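Local coordinates for protein putative oxidoreductase (Salmonella enterica subsp. enterica serovar Typhimurium, PDB 3NX4) that binds NADP and probably works as an NADPH-dependent acryloyl-CoA reductase of the medium-chain dehydrogenase/reductase family, at residues A294-F306 against N312-K324. Numbering follows the deposited sequence.
Sequences AATEITLADAPKF and NNQVQGRTLVKIK. With NAP (NADP nicotinamide-adenine-dinucleotide phosphate), chain C.
Ile-298 packs its CD1 3.7 Å from Thr-319 CG2, and its CG1 touches Val-321 CG2. This is the apolar centre of a beta-alpha-beta unit: strand 295-299, helix 303-311 and the parallel strand 318-322, in the GroES-like part of a medium-chain dehydrogenase/reductase fold. With chi1 at 68°, Ile-298 CG1 is flanked by both backbone N and carbonyl carbon and points to Val-321 and Thr-319. The other branch, CG2, lies 3.5 Å above the plane of the Phe-306 ring, over its centre. Through this ring the crossover helix packs on the face that carries Ile-298 and Thr-319. Thr-319 CG2 and Val-315 CG1 meet the same ring obliquely. At the far end Leu-300 CD1 reaches Ile-323 CD1 at 3.6 Å.

Five backbone hydrogen bonds join the two segments; four lie between the strands, and the first is accepted by Ala-294 O at the end of the preceding helix. Ile-298 N to Leu-320 O is nearly linear with the carbonyl. Arg-318 N instead stands above the Ala-294 carbonyl plane, 36° out of it. Strand 30-39 pairs with the other edge of strand 318-322. A water bridges Leu-300 N and Lys-322 O past the last bond. Another bonds Thr-296 OG1, 2.6 Å away, on the Gln-316 side.

On the opposite face Glu-297 runs beside Leu-320. The extended chain of Glu-297 brings its OE2 3.3 Å from Lys-322 CD, while Glu-297 OE1 forms a salt bridge with Arg-119. The bent chain of Arg-318 leads away from strand 295-299 to Ile-123 O, Met-122 O and Ser-38 OG. Helix 303-311 ends in a Schellman motif at Asn-313, whose ND2 donates to O3X of the NADP 2'-phosphate at 3.2 Å.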
loop_
_atom_site.group_PDB
_atom_site.type_symbol
_atom_site.label_atom_id
_atom_site.label_comp_id
_atom_site.label_asym_id
_atom_site.label_seq_id
_atom_site.Cartn_x
_atom_site.Cartn_y
_atom_site.Cartn_z
ATOM N N ALA A 294 4.241 4.093 30.152
ATOM C CA ALA A 294 3.839 5.003 29.083
ATOM C C ALA A 294 2.957 6.158 29.544
ATOM O O ALA A 294 2.912 7.212 28.913
ATOM C CB ALA A 294 3.123 4.227 27.991
ATOM N N ALA A 295 2.233 5.955 30.633
ATOM C CA ALA A 295 1.193 6.898 31.006
ATOM C C ALA A 295 1.678 8.077 31.854
ATOM O O ALA A 295 2.487 7.917 32.765
ATOM C CB ALA A 295 0.068 6.174 31.724
ATOM N N THR A 296 1.167 9.259 31.540
ATOM C CA THR A 296 1.229 10.386 32.453
ATOM C C THR A 296 -0.197 10.834 32.734
ATOM O O THR A 296 -0.933 11.193 31.810
ATOM C CB THR A 296 2.028 11.555 31.867
ATOM O OG1 THR A 296 3.354 11.117 31.583
ATOM C CG2 THR A 296 2.088 12.708 32.856
ATOM N N GLU A 297 -0.593 10.796 34.006
ATOM C CA GLU A 297 -1.964 11.136 34.382
ATOM C C GLU A 297 -2.101 12.611 34.729
ATOM O O GLU A 297 -1.363 13.126 35.555
ATOM C CB GLU A 297 -2.429 10.289 35.570
ATOM C CG GLU A 297 -3.857 10.597 36.014
ATOM C CD GLU A 297 -4.280 9.772 37.210
ATOM O OE1 GLU A 297 -4.048 8.541 37.202
ATOM O OE2 GLU A 297 -4.843 10.354 38.158
ATOM N N ILE A 298 -3.047 13.291 34.094
ATOM C CA ILE A 298 -3.275 14.705 34.364
ATOM C C ILE A 298 -4.745 14.912 34.670
ATOM O O ILE A 298 -5.550 13.990 34.535
ATOM C CB ILE A 298 -2.904 15.575 33.154
ATOM C CG1 ILE A 298 -3.878 15.321 31.993
ATOM C CG2 ILE A 298 -1.473 15.281 32.717
ATOM C CD1 ILE A 298 -3.673 16.257 30.820
ATOM N N THR A 299 -5.099 16.121 35.087
ATOM C CA THR A 299 -6.497 16.452 35.303
ATOM C C THR A 299 -7.023 17.219 34.102
ATOM O O THR A 299 -6.257 17.633 33.238
ATOM C CB THR A 299 -6.688 17.314 36.550
ATOM O OG1 THR A 299 -6.068 18.586 36.330
ATOM C CG2 THR A 299 -6.047 16.639 37.755
ATOM N N LEU A 300 -8.333 17.422 34.060
ATOM C CA LEU A 300 -8.957 18.077 32.921
ATOM C C LEU A 300 -8.397 19.488 32.747
ATOM O O LEU A 300 -8.177 19.946 31.628
ATOM C CB LEU A 300 -10.475 18.117 33.097
ATOM C CG LEU A 300 -11.327 18.522 31.892
ATOM C CD1 LEU A 300 -11.086 17.601 30.719
ATOM C CD2 LEU A 300 -12.814 18.543 32.255
ATOM N N ALA A 301 -8.167 20.174 33.858
ATOM C CA ALA A 301 -7.673 21.546 33.808
ATOM C C ALA A 301 -6.296 21.651 33.147
ATOM O O ALA A 301 -5.936 22.701 32.615
ATOM C CB ALA A 301 -7.646 22.151 35.207
ATOM N N ASP A 302 -5.529 20.564 33.187
ATOM C CA ASP A 302 -4.190 20.533 32.601
ATOM C C ASP A 302 -4.218 20.287 31.094
ATOM O O ASP A 302 -3.186 20.394 30.428
ATOM C CB ASP A 302 -3.360 19.410 33.229
ATOM C CG ASP A 302 -3.022 19.660 34.682
ATOM O OD1 ASP A 302 -2.617 20.796 35.025
ATOM O OD2 ASP A 302 -3.147 18.704 35.480
ATOM N N ALA A 303 -5.378 19.925 30.557
ATOM C CA ALA A 303 -5.454 19.518 29.151
ATOM C C ALA A 303 -4.864 20.532 28.165
ATOM O O ALA A 303 -4.114 20.154 27.271
ATOM C CB ALA A 303 -6.889 19.147 28.754
ATOM N N PRO A 304 -5.207 21.822 28.315
ATOM C CA PRO A 304 -4.681 22.809 27.367
ATOM C C PRO A 304 -3.156 22.912 27.395
ATOM O O PRO A 304 -2.532 23.014 26.338
ATOM C CB PRO A 304 -5.325 24.113 27.840
ATOM C CG PRO A 304 -6.603 23.664 28.480
ATOM C CD PRO A 304 -6.227 22.408 29.202
ATOM N N LYS A 305 -2.573 22.876 28.590
ATOM C CA LYS A 305 -1.122 22.924 28.740
ATOM C C LYS A 305 -0.480 21.709 28.090
ATOM O O LYS A 305 0.549 21.819 27.419
ATOM C CB LYS A 305 -0.736 22.984 30.220
ATOM C CG LYS A 305 0.754 22.847 30.478
ATOM C CD LYS A 305 1.095 23.084 31.945
ATOM C CE LYS A 305 0.372 22.098 32.851
ATOM N NZ LYS A 305 0.735 22.290 34.285
ATOM N N PHE A 306 -1.091 20.545 28.279
ATOM C CA PHE A 306 -0.522 19.329 27.713
ATOM C C PHE A 306 -0.700 19.246 26.201
ATOM O O PHE A 306 0.157 18.697 25.508
ATOM C CB PHE A 306 -1.025 18.079 28.445
ATOM C CG PHE A 306 -0.201 17.732 29.649
ATOM C CD1 PHE A 306 0.705 16.677 29.611
ATOM C CD2 PHE A 306 -0.288 18.496 30.806
ATOM C CE1 PHE A 306 1.498 16.378 30.726
ATOM C CE2 PHE A 306 0.502 18.208 31.926
ATOM C CZ PHE A 306 1.395 17.148 31.886
ATOM N N ASN A 312 4.285 20.653 20.523
ATOM C CA ASN A 312 5.688 21.076 20.550
ATOM C C ASN A 312 6.658 19.908 20.672
ATOM O O ASN A 312 7.862 20.101 20.802
ATOM C CB ASN A 312 5.929 22.059 21.695
ATOM C CG ASN A 312 5.249 23.393 21.471
ATOM O OD1 ASN A 312 5.132 23.856 20.336
ATOM N ND2 ASN A 312 4.795 24.022 22.556
ATOM N N ASN A 313 6.124 18.693 20.637
ATOM C CA ASN A 313 6.950 17.506 20.764
ATOM C C ASN A 313 7.773 17.545 22.045
ATOM O O ASN A 313 8.981 17.299 22.026
ATOM C CB ASN A 313 7.861 17.358 19.540
ATOM C CG ASN A 313 8.535 16.005 19.480
ATOM O OD1 ASN A 313 8.046 15.032 20.048
ATOM N ND2 ASN A 313 9.670 15.940 18.808
ATOM N N GLN A 314 7.108 17.860 23.156
ATOM C CA GLN A 314 7.760 17.905 24.458
ATOM C C GLN A 314 7.219 16.869 25.447
ATOM O O GLN A 314 7.447 16.977 26.651
ATOM C CB GLN A 314 7.655 19.309 25.065
ATOM C CG GLN A 314 8.285 20.399 24.211
ATOM C CD GLN A 314 8.132 21.779 24.819
ATOM O OE1 GLN A 314 7.576 21.930 25.908
ATOM N NE2 GLN A 314 8.630 22.796 24.121
ATOM N N VAL A 315 6.505 15.867 24.948
ATOM C CA VAL A 315 6.052 14.784 25.809
ATOM C C VAL A 315 6.455 13.443 25.224
ATOM O O VAL A 315 6.747 13.346 24.036
ATOM C CB VAL A 315 4.519 14.811 26.008
ATOM C CG1 VAL A 315 4.108 16.064 26.768
ATOM C CG2 VAL A 315 3.814 14.734 24.677
ATOM N N GLN A 316 6.488 12.411 26.057
ATOM C CA GLN A 316 6.657 11.058 25.541
ATOM C C GLN A 316 5.582 10.131 26.112
ATOM O O GLN A 316 5.061 10.368 27.196
ATOM C CB GLN A 316 8.068 10.534 25.821
ATOM C CG GLN A 316 8.472 10.506 27.280
ATOM C CD GLN A 316 9.915 10.077 27.450
ATOM O OE1 GLN A 316 10.772 10.437 26.648
ATOM N NE2 GLN A 316 10.185 9.281 28.477
ATOM N N GLY A 317 5.228 9.087 25.372
ATOM C CA GLY A 317 4.224 8.159 25.855
ATOM C C GLY A 317 2.802 8.660 25.676
ATOM O O GLY A 317 2.495 9.371 24.721
ATOM N N ARG A 318 1.929 8.288 26.607
ATOM C CA ARG A 318 0.502 8.563 26.485
ATOM C C ARG A 318 0.007 9.509 27.583
ATOM O O ARG A 318 0.398 9.384 28.743
ATOM C CB ARG A 318 -0.263 7.245 26.546
ATOM C CG ARG A 318 -0.043 6.353 25.312
ATOM C CD ARG A 318 -0.926 6.793 24.154
ATOM N NE ARG A 318 -2.339 6.766 24.553
ATOM C CZ ARG A 318 -3.184 7.775 24.386
ATOM N NH1 ARG A 318 -2.782 8.888 23.791
ATOM N NH2 ARG A 318 -4.439 7.666 24.801
ATOM N N THR A 319 -0.844 10.458 27.213
ATOM C CA THR A 319 -1.397 11.391 28.188
ATOM C C THR A 319 -2.794 10.946 28.594
ATOM O O THR A 319 -3.715 10.938 27.776
ATOM C CB THR A 319 -1.459 12.830 27.638
ATOM O OG1 THR A 319 -0.139 13.273 27.307
ATOM C CG2 THR A 319 -2.051 13.780 28.679
ATOM N N LEU A 320 -2.928 10.575 29.863
ATOM C CA LEU A 320 -4.167 10.060 30.425
ATOM C C LEU A 320 -4.863 11.158 31.227
ATOM O O LEU A 320 -4.235 11.837 32.045
ATOM C CB LEU A 320 -3.865 8.864 31.335
ATOM C CG LEU A 320 -5.023 8.348 32.202
ATOM C CD1 LEU A 320 -6.071 7.618 31.339
ATOM C CD2 LEU A 320 -4.506 7.445 33.316
ATOM N N VAL A 321 -6.156 11.337 30.993
ATOM C CA VAL A 321 -6.895 12.395 31.664
ATOM C C VAL A 321 -7.896 11.823 32.663
ATOM O O VAL A 321 -8.813 11.115 32.295
ATOM C CB VAL A 321 -7.594 13.325 30.655
ATOM C CG1 VAL A 321 -8.312 14.446 31.384
ATOM C CG2 VAL A 321 -6.562 13.893 29.668
ATOM N N LYS A 322 -7.685 12.117 33.942
ATOM C CA LYS A 322 -8.607 11.667 34.967
ATOM C C LYS A 322 -9.767 12.654 35.006
ATOM O O LYS A 322 -9.564 13.845 35.252
ATOM C CB LYS A 322 -7.914 11.602 36.335
ATOM C CG LYS A 322 -8.818 11.077 37.456
ATOM C CD LYS A 322 -8.048 10.968 38.765
ATOM C CE LYS A 322 -8.908 10.401 39.884
ATOM N NZ LYS A 322 -9.449 9.053 39.553
ATOM N N ILE A 323 -10.969 12.161 34.743
ATOM C CA ILE A 323 -12.147 13.009 34.666
ATOM C C ILE A 323 -12.951 12.874 35.951
ATOM O O ILE A 323 -13.419 13.867 36.503
ATOM C CB ILE A 323 -13.030 12.640 33.469
ATOM C CG1 ILE A 323 -12.289 12.896 32.148
ATOM C CG2 ILE A 323 -14.339 13.421 33.515
ATOM C CD1 ILE A 323 -12.086 14.368 31.840
ATOM N N LYS A 324 -13.088 11.640 36.427
ATOM C CA LYS A 324 -13.765 11.364 37.691
ATOM C C LYS A 324 -13.197 12.227 38.815
ATOM O O LYS A 324 -11.981 12.408 38.930
ATOM C CB LYS A 324 -13.620 9.884 38.054
ATOM C CG LYS A 324 -12.173 9.411 38.087
ATOM C CD LYS A 324 -12.057 7.901 37.974
ATOM C CE LYS A 324 -12.280 7.217 39.307
ATOM N NZ LYS A 324 -12.086 5.746 39.184
ATOM O OXT LYS A 324 -13.942 12.761 39.638
HETATM P PA NAP C . 2.491 11.853 19.231
HETATM O O1A NAP C . 2.362 11.225 20.557
HETATM O O2A NAP C . 2.649 13.315 19.181
HETATM O O5B NAP C . 3.645 11.132 18.393
HETATM C C5B NAP C . 4.141 11.759 17.243
HETATM C C4B NAP C . 5.641 11.507 17.265
HETATM O O4B NAP C . 6.184 11.915 16.040
HETATM C C3B NAP C . 6.354 12.316 18.352
HETATM O O3B NAP C . 6.471 11.561 19.542
HETATM C C2B NAP C . 7.719 12.569 17.741
HETATM O O2B NAP C . 8.529 11.463 18.062
HETATM C C1B NAP C . 7.453 12.521 16.246
HETATM N N9A NAP C . 7.397 13.866 15.654
HETATM C C8A NAP C . 6.721 14.962 16.131
HETATM N N7A NAP C . 6.916 15.984 15.262
HETATM C C5A NAP C . 7.686 15.550 14.243
HETATM C C6A NAP C . 8.186 16.172 13.106
HETATM N N6A NAP C . 7.923 17.448 12.851
HETATM N N1A NAP C . 8.959 15.449 12.232
HETATM C C2A NAP C . 9.244 14.124 12.484
HETATM N N3A NAP C . 8.754 13.510 13.618
HETATM C C4A NAP C . 7.992 14.217 14.480
HETATM O O3 NAP C . 1.183 11.507 18.348
HETATM P PN NAP C . 0.257 10.199 18.363
HETATM O O1N NAP C . -0.962 10.440 19.169
HETATM O O2N NAP C . 1.138 9.058 18.702
HETATM O O5D NAP C . -0.128 10.164 16.799
HETATM C C5D NAP C . 0.901 9.972 15.856
HETATM C C4D NAP C . 0.396 10.340 14.470
HETATM O O4D NAP C . -0.613 9.427 14.113
HETATM C C3D NAP C . -0.243 11.718 14.449
HETATM O O3D NAP C . 0.042 12.338 13.214
HETATM C C2D NAP C . -1.725 11.437 14.545
HETATM O O2D NAP C . -2.483 12.428 13.894
HETATM C C1D NAP C . -1.804 10.119 13.803
HETATM N N1N NAP C . -2.952 9.284 14.177
HETATM C C2N NAP C . -3.860 8.975 13.206
HETATM C C3N NAP C . -4.961 8.168 13.479
HETATM C C7N NAP C . -5.592 7.459 12.313
HETATM O O7N NAP C . -6.972 7.197 12.310
HETATM N N7N NAP C . -4.814 7.096 11.299
HETATM C C4N NAP C . -5.129 7.671 14.771
HETATM C C5N NAP C . -4.188 7.991 15.760
HETATM C C6N NAP C . -3.093 8.793 15.444
HETATM P P2B NAP C . 10.116 11.651 18.339
HETATM O O1X NAP C . 10.600 10.382 18.986
HETATM O O2X NAP C . 10.836 11.865 17.030
HETATM O O3X NAP C . 10.292 12.834 19.254
HETATM O O HOH W 1 3.273 10.311 29.076
HETATM O O HOH W 2 -10.040 16.465 35.858
#